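Local coordinates for protein beta-galactosidase (Bacteroides thetaiotaomicron, PDB 5MUJ) that binds chain B of the plant pectin rhamnogalacturonan II and is probably a glycoside hydrolase that helps dismantle this glycan, at residues A[158-163]-A[202-207]; A[165-170]-A[222-227]. All coordinates share one frame; numbering follows the deposited sequence.

Contact 1: residues A[158-163]-A[202-207]; sequences YEAVKA and KLTQYK. With 8PK (4-O-[(1R)-1-hydroxyethyl]-2-O-methyl-alpha-L-fucopyranose), chain B; RAM (alpha-L-rhamnopyranose), chain C; RAM (alpha-L-rhamnopyranose), chain D.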
loop_
_atom_site.group_PDB
_atom_site.type_symbol
_atom_site.label_atom_id
_atom_site.label_comp_id
_atom_site.label_asym_id
_atom_site.label_seq_id
_atom_site.Cartn_x
_atom_site.Cartn_y
_atom_site.Cartn_z
ATOM N N TYR A 158 -6.150 -4.189 16.004
ATOM C CA TYR A 158 -5.387 -4.191 14.775
ATOM C C TYR A 158 -6.208 -4.724 13.581
ATOM O O TYR A 158 -6.611 -5.885 13.561
ATOM C CB TYR A 158 -4.124 -5.008 14.940
ATOM C CG TYR A 158 -3.145 -4.867 13.790
ATOM C CD1 TYR A 158 -2.393 -3.689 13.640
ATOM C CD2 TYR A 158 -2.952 -5.886 12.856
ATOM C CE1 TYR A 158 -1.465 -3.541 12.599
ATOM C CE2 TYR A 158 -2.042 -5.739 11.808
ATOM C CZ TYR A 158 -1.294 -4.572 11.688
ATOM O OH TYR A 158 -0.390 -4.453 10.654
ATOM N N GLU A 159 -6.410 -3.859 12.602
ATOM C CA GLU A 159 -7.110 -4.153 11.359
ATOM C C GLU A 159 -8.489 -4.761 11.636
ATOM O O GLU A 159 -9.288 -4.121 12.298
ATOM C CB GLU A 159 -6.215 -4.939 10.393
ATOM C CG GLU A 159 -5.002 -4.110 9.939
ATOM C CD GLU A 159 -4.267 -4.607 8.701
ATOM O OE1 GLU A 159 -4.406 -5.796 8.340
ATOM O OE2 GLU A 159 -3.491 -3.819 8.102
ATOM N N ALA A 160 -8.728 -5.991 11.171
ATOM C CA ALA A 160 -10.048 -6.582 11.170
ATOM C C ALA A 160 -10.290 -7.507 12.339
ATOM O O ALA A 160 -11.213 -8.291 12.296
ATOM C CB ALA A 160 -10.319 -7.305 9.858
ATOM N N VAL A 161 -9.483 -7.435 13.389
ATOM C CA VAL A 161 -9.650 -8.359 14.527
ATOM C C VAL A 161 -11.020 -8.285 15.250
ATOM O O VAL A 161 -11.502 -9.318 15.728
ATOM C CB VAL A 161 -8.472 -8.203 15.536
ATOM C CG1 VAL A 161 -8.532 -6.870 16.264
ATOM C CG2 VAL A 161 -8.429 -9.353 16.533
ATOM N N LYS A 162 -11.611 -7.092 15.371
ATOM C CA LYS A 162 -12.932 -6.910 16.031
ATOM C C LYS A 162 -14.125 -6.745 15.086
ATOM O O LYS A 162 -15.271 -6.993 15.487
ATOM C CB LYS A 162 -12.909 -5.743 17.035
ATOM C CG LYS A 162 -12.084 -5.968 18.305
ATOM C CD LYS A 162 -12.312 -7.287 19.042
ATOM C CE LYS A 162 -11.217 -7.573 20.058
ATOM N NZ LYS A 162 -11.048 -6.495 21.069
ATOM N N ALA A 163 -13.859 -6.335 13.854
ATOM C CA ALA A 163 -14.892 -6.058 12.874
ATOM C C ALA A 163 -14.243 -5.939 11.511
ATOM O O ALA A 163 -13.068 -5.616 11.417
ATOM C CB ALA A 163 -15.663 -4.774 13.206
ATOM N N LYS A 202 -15.103 -11.324 0.477
ATOM C CA LYS A 202 -16.223 -11.452 1.463
ATOM C C LYS A 202 -15.862 -11.282 2.928
ATOM O O LYS A 202 -16.725 -10.928 3.696
ATOM C CB LYS A 202 -17.003 -12.777 1.336
ATOM C CG LYS A 202 -17.715 -12.964 0.033
ATOM C CD LYS A 202 -18.919 -12.077 -0.150
ATOM C CE LYS A 202 -19.587 -12.398 -1.478
ATOM N NZ LYS A 202 -20.473 -13.601 -1.373
ATOM N N LEU A 203 -14.590 -11.511 3.296
ATOM C CA LEU A 203 -14.185 -11.464 4.699
ATOM C C LEU A 203 -13.907 -10.029 5.195
ATOM O O LEU A 203 -14.346 -9.619 6.266
ATOM C CB LEU A 203 -12.970 -12.367 4.935
ATOM C CG LEU A 203 -13.258 -13.851 4.627
ATOM C CD1 LEU A 203 -12.016 -14.743 4.715
ATOM C CD2 LEU A 203 -14.364 -14.392 5.539
ATOM N N THR A 204 -13.186 -9.273 4.384
ATOM C CA THR A 204 -12.789 -7.901 4.734
ATOM C C THR A 204 -12.032 -7.366 3.543
ATOM O O THR A 204 -11.448 -8.116 2.773
ATOM C CB THR A 204 -11.943 -7.838 6.028
ATOM O OG1 THR A 204 -11.430 -6.513 6.202
ATOM C CG2 THR A 204 -10.783 -8.831 5.984
ATOM N N GLN A 205 -12.069 -6.058 3.392
ATOM C CA GLN A 205 -11.243 -5.371 2.413
ATOM C C GLN A 205 -10.020 -4.830 3.121
ATOM O O GLN A 205 -10.016 -4.644 4.340
ATOM C CB GLN A 205 -12.068 -4.336 1.628
ATOM C CG GLN A 205 -13.139 -5.129 0.794
ATOM C CD GLN A 205 -14.431 -4.422 0.474
ATOM O OE1 GLN A 205 -15.214 -4.902 -0.392
ATOM N NE2 GLN A 205 -14.750 -3.406 1.215
ATOM N N TYR A 206 -8.953 -4.694 2.363
ATOM C CA TYR A 206 -7.727 -4.136 2.925
ATOM C C TYR A 206 -7.257 -2.918 2.058
ATOM O O TYR A 206 -8.097 -2.048 1.736
ATOM C CB TYR A 206 -6.668 -5.192 3.089
ATOM C CG TYR A 206 -6.965 -6.270 4.092
ATOM C CD1 TYR A 206 -6.830 -6.030 5.451
ATOM C CD2 TYR A 206 -7.359 -7.550 3.695
ATOM C CE1 TYR A 206 -7.035 -7.000 6.397
ATOM C CE2 TYR A 206 -7.605 -8.527 4.644
ATOM C CZ TYR A 206 -7.459 -8.262 5.978
ATOM O OH TYR A 206 -7.664 -9.268 6.893
ATOM N N LYS A 207 -5.966 -2.829 1.695
ATOM C CA LYS A 207 -5.464 -1.621 0.960
ATOM C C LYS A 207 -6.136 -1.499 -0.404
ATOM O O LYS A 207 -6.531 -2.550 -0.974
ATOM C CB LYS A 207 -3.922 -1.641 0.805
ATOM C CG LYS A 207 -3.393 -0.628 -0.186
ATOM C CD LYS A 207 -1.903 -0.286 -0.068
ATOM C CE LYS A 207 -1.490 0.732 -1.122
ATOM N NZ LYS A 207 -0.061 1.142 -0.937
HETATM O O9 8PK B . -12.270 -12.040 10.413
HETATM C C8 8PK B . -11.652 -11.393 9.307
HETATM C C10 8PK B . -12.259 -10.024 9.088
HETATM O O4 8PK B . -10.235 -11.305 9.521
HETATM C C4 8PK B . -9.621 -12.566 9.803
HETATM C C5 8PK B . -8.408 -12.335 10.682
HETATM C C6 8PK B . -8.779 -11.600 11.975
HETATM O O5 8PK B . -7.413 -11.584 9.951
HETATM C C3 8PK B . -9.228 -13.292 8.521
HETATM O O3 8PK B . -10.344 -13.537 7.658
HETATM C C2 8PK B . -8.214 -12.450 7.784
HETATM O O2 8PK B . -7.828 -13.163 6.601
HETATM C C7 8PK B . -8.300 -12.576 5.380
HETATM C C1 8PK B . -7.018 -12.155 8.691
HETATM C C1 RAM C . -1.439 -8.955 8.128
HETATM C C2 RAM C . -1.372 -7.483 7.811
HETATM C C3 RAM C . -0.073 -6.930 8.395
HETATM C C4 RAM C . 1.087 -7.717 7.785
HETATM C C5 RAM C . 1.009 -9.244 7.935
HETATM C C6 RAM C . 1.936 -9.964 6.972
HETATM O O2 RAM C . -1.425 -7.325 6.368
HETATM O O3 RAM C . 0.071 -5.528 8.150
HETATM O O4 RAM C . 2.280 -7.335 8.450
HETATM O O5 RAM C . -0.321 -9.813 7.829
HETATM C C1 RAM D . -9.443 -14.214 17.359
HETATM C C2 RAM D . -8.714 -13.052 16.739
HETATM C C3 RAM D . -7.894 -13.490 15.547
HETATM C C4 RAM D . -8.799 -14.209 14.538
HETATM C C5 RAM D . -9.660 -15.310 15.168
HETATM C C6 RAM D . -10.801 -15.742 14.246
HETATM O O2 RAM D . -9.751 -12.149 16.337
HETATM O O3 RAM D . -7.297 -12.312 14.984
HETATM O O4 RAM D . -7.690 -14.769 13.831
HETATM O O5 RAM D . -10.261 -14.890 16.390
HETATM O O HOH W 1 -7.455 -8.787 9.699
#

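Contact 2: residues A[165-170]-A[222-227]; sequences LFVGLA and FVMFYN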
loop_
_atom_site.group_PDB
_atom_site.type_symbol
_atom_site.label_atom_id
_atom_site.label_comp_id
_atom_site.label_asym_id
_atom_site.label_seq_id
_atom_site.Cartn_x
_atom_site.Cartn_y
_atom_site.Cartn_z
ATOM N N LEU A 165 -13.200 -4.556 7.642
ATOM C CA LEU A 165 -12.771 -3.273 7.078
ATOM C C LEU A 165 -13.309 -3.099 5.662
ATOM O O LEU A 165 -13.423 -4.082 4.908
ATOM C CB LEU A 165 -11.273 -3.149 7.120
ATOM C CG LEU A 165 -10.627 -3.520 8.423
ATOM C CD1 LEU A 165 -9.226 -4.049 8.124
ATOM C CD2 LEU A 165 -10.591 -2.348 9.383
ATOM N N PHE A 166 -13.758 -1.886 5.349
ATOM C CA PHE A 166 -14.353 -1.560 4.066
ATOM C C PHE A 166 -13.569 -0.437 3.409
ATOM O O PHE A 166 -12.845 0.285 4.115
ATOM C CB PHE A 166 -15.842 -1.143 4.211
ATOM C CG PHE A 166 -16.647 -2.000 5.146
ATOM C CD1 PHE A 166 -16.597 -3.392 5.072
ATOM C CD2 PHE A 166 -17.454 -1.418 6.103
ATOM C CE1 PHE A 166 -17.339 -4.179 5.946
ATOM C CE2 PHE A 166 -18.211 -2.201 6.972
ATOM C CZ PHE A 166 -18.134 -3.579 6.893
ATOM N N VAL A 167 -13.731 -0.230 2.101
ATOM C CA VAL A 167 -13.054 0.859 1.365
ATOM C C VAL A 167 -13.798 2.182 1.486
ATOM O O VAL A 167 -14.874 2.376 1.002
ATOM C CB VAL A 167 -12.818 0.532 -0.159
ATOM C CG1 VAL A 167 -11.877 1.536 -0.870
ATOM C CG2 VAL A 167 -12.167 -0.814 -0.296
ATOM N N GLY A 168 -13.149 3.176 2.079
ATOM C CA GLY A 168 -13.687 4.523 2.102
ATOM C C GLY A 168 -13.064 5.475 1.075
ATOM O O GLY A 168 -12.045 5.171 0.466
ATOM N N LEU A 169 -13.715 6.612 0.879
ATOM C CA LEU A 169 -13.294 7.630 -0.077
ATOM C C LEU A 169 -13.141 8.959 0.658
ATOM O O LEU A 169 -14.033 9.345 1.427
ATOM C CB LEU A 169 -14.346 7.834 -1.171
ATOM C CG LEU A 169 -14.000 8.854 -2.272
ATOM C CD1 LEU A 169 -12.788 8.429 -3.103
ATOM C CD2 LEU A 169 -15.224 9.088 -3.164
ATOM N N ALA A 170 -12.014 9.625 0.423
ATOM C CA ALA A 170 -11.751 10.954 0.956
ATOM C C ALA A 170 -11.248 11.858 -0.109
ATOM O O ALA A 170 -10.757 11.412 -1.143
ATOM C CB ALA A 170 -10.778 10.899 2.108
ATOM N N PHE A 222 -11.443 5.475 -13.997
ATOM C CA PHE A 222 -10.902 5.246 -12.643
ATOM C C PHE A 222 -10.831 3.756 -12.352
ATOM O O PHE A 222 -11.838 3.052 -12.396
ATOM C CB PHE A 222 -11.697 6.026 -11.578
ATOM C CG PHE A 222 -11.684 7.516 -11.811
ATOM C CD1 PHE A 222 -10.478 8.235 -11.767
ATOM C CD2 PHE A 222 -12.852 8.199 -12.088
ATOM C CE1 PHE A 222 -10.463 9.601 -12.005
ATOM C CE2 PHE A 222 -12.840 9.555 -12.313
ATOM C CZ PHE A 222 -11.656 10.262 -12.271
ATOM N N VAL A 223 -9.616 3.300 -12.078
ATOM C CA VAL A 223 -9.333 1.897 -11.862
ATOM C C VAL A 223 -8.760 1.656 -10.499
ATOM O O VAL A 223 -7.689 2.149 -10.229
ATOM C CB VAL A 223 -8.334 1.361 -12.929
ATOM C CG1 VAL A 223 -7.981 -0.103 -12.678
ATOM C CG2 VAL A 223 -8.860 1.573 -14.351
HETATM N N MSE A 224 -9.429 0.915 -9.661
HETATM C CA MSE A 224 -9.002 0.606 -8.340
HETATM C C MSE A 224 -8.398 -0.755 -8.239
HETATM O O MSE A 224 -8.985 -1.697 -8.690
HETATM C CB MSE A 224 -10.181 0.733 -7.388
HETATM C CG MSE A 224 -9.710 0.358 -6.032
HETATM SE SE MSE A 224 -11.210 0.157 -4.735
HETATM C CE MSE A 224 -12.073 1.922 -4.825
ATOM N N PHE A 225 -7.189 -0.861 -7.679
ATOM C CA PHE A 225 -6.524 -2.075 -7.403
ATOM C C PHE A 225 -6.601 -2.212 -5.874
ATOM O O PHE A 225 -6.289 -1.367 -5.130
ATOM C CB PHE A 225 -5.035 -2.185 -7.898
ATOM C CG PHE A 225 -4.884 -2.608 -9.318
ATOM C CD1 PHE A 225 -5.172 -1.752 -10.318
ATOM C CD2 PHE A 225 -4.524 -3.912 -9.668
ATOM C CE1 PHE A 225 -5.071 -2.120 -11.601
ATOM C CE2 PHE A 225 -4.442 -4.285 -11.004
ATOM C CZ PHE A 225 -4.669 -3.365 -11.968
ATOM N N TYR A 226 -7.177 -3.311 -5.414
ATOM C CA TYR A 226 -7.329 -3.539 -3.971
ATOM C C TYR A 226 -7.198 -4.994 -3.586
ATOM O O TYR A 226 -7.438 -5.890 -4.409
ATOM C CB TYR A 226 -8.650 -2.968 -3.414
ATOM C CG TYR A 226 -9.967 -3.630 -3.810
ATOM C CD1 TYR A 226 -10.450 -3.548 -5.116
ATOM C CD2 TYR A 226 -10.753 -4.233 -2.840
ATOM C CE1 TYR A 226 -11.698 -4.081 -5.447
ATOM C CE2 TYR A 226 -11.973 -4.818 -3.175
ATOM C CZ TYR A 226 -12.424 -4.711 -4.484
ATOM O OH TYR A 226 -13.660 -5.226 -4.868
ATOM N N ASN A 227 -6.755 -5.238 -2.362
ATOM C CA ASN A 227 -6.654 -6.599 -1.839
ATOM C C ASN A 227 -7.685 -6.810 -0.728
ATOM O O ASN A 227 -8.193 -5.885 -0.114
ATOM C CB ASN A 227 -5.203 -7.032 -1.456
ATOM C CG ASN A 227 -4.546 -6.125 -0.433
ATOM O OD1 ASN A 227 -4.157 -4.992 -0.761
ATOM N ND2 ASN A 227 -4.313 -6.658 0.774
#

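Contact 1: residues A[158-163]-A[202-207]
Ala-160 and Glu-159, the central residues of a type II' beta turn, meet Thr-204 and Tyr-206 where two blades of a five-bladed beta-propeller adjoin at the glycan pocket. The turn lies between strands 146-153 and 166-172; Tyr-206 lies on the first strand of the next blade. The tight part is a cluster of methyls. Thr-204 OG1 points anti to its own N (chi1 172°), which leaves CG2 to face the sugar: the 8PK methyl C10 rests 3.6 Å from Thr-204 CG2 and 3.4 Å from Ala-160 CB. Alongside, the Glu-159 side chain crosses that of Tyr-206 at about a right angle, bringing Glu-159 OE1 to 3.5 Å from Tyr-206 CE1 with carboxylate and ring planes 39° apart. Glu-159 OE2 is held by a hydrogen bond to Tyr-90, and Tyr-158 OH bonds directly to O3 of the chain C rhamnose at 2.8 Å. The fit is looser toward the tyrosine hydroxyl, with Ala-160 CB 4.4 Å from Tyr-206 OH. There one water, near the plane of the Tyr-206 ring at its edge, bonds to Tyr-206 OH at 2.9 Å, donates to 8PK O5 at 2.8 Å and weakly accepts from Ala-160 N.

Contact 2: residues A[165-170]-A[222-227]
Val-167 meets Met-224 and Tyr-226 in the buried seam between two neighbouring blades of the five-bladed beta-propeller. Val-167 lies on strand 166-172, third in its four-stranded antiparallel sheet, while Met-224 and Tyr-226 lie on strand 222-231, second in the next. The strands belong to different sheets, and the Val-167 and Tyr-226 CA atoms stay 9.0 Å apart, so side chains alone bridge the space. Val-167 gives the largest share, with 57 Å² buried by the other segment, and divides its two methyls between two partners. CG1, anti to the backbone N (chi1 -169°), goes to Met-224; Val-167 CG2 goes to the Tyr-226 ring, which it approaches obliquely, 4.5 Å from Tyr-226 CD2. Met-224, present as selenomethionine, buries 30 Å². Its chain runs extended from the strand and then bends at the last torsion (chi3 -57°), so that the terminal methyl meets Val-167 tip to tip. Leu-190 and Trp-253 touch the same side chain from loops. Tyr-226 buries 18 Å² and is two residues further along the strand, hence on the same side of the sheet as Met-224. Its ring meets that of Trp-200 at about 50°, and its buried hydroxyl is hydrogen-bonded to Glu-201, which anchors the far end of the ring while the near end takes the valine. Ser-208 of strand 204-212 touches both Val-167 and Tyr-226, tying the first strand of the second blade into the same interface. The contact between the segments is wholly apolar, looser on the tyrosine side and in ordinary van der Waals contact on the methionine side: Val-167 CG1 lies 4.0 Å from Met-224 CE and 4.2 Å from Met-224 SE.

Both contacts join the same two propeller blades, with centres 13 Å apart; their segments alternate along the chain. Contact 1 lines the glycan pocket, whereas contact 2 lies deeper between the blades, with the Tyr-226 side chain about 12 Å from 8PK. Backbone bonds connect the two directly. Gln-205 N reaches Leu-165 O at 2.8 Å, a probable hydrogen bond between blades, and Tyr-206 N probably bonds to Asn-227 O at 2.9 Å, within one sheet. The Thr-204 hydroxyl also bonds to Leu-165 N. Strand 204-212 thus places Tyr-206 beside the sugar, while its neighbour 222-231 carries Met-224 and Tyr-226 into the seam.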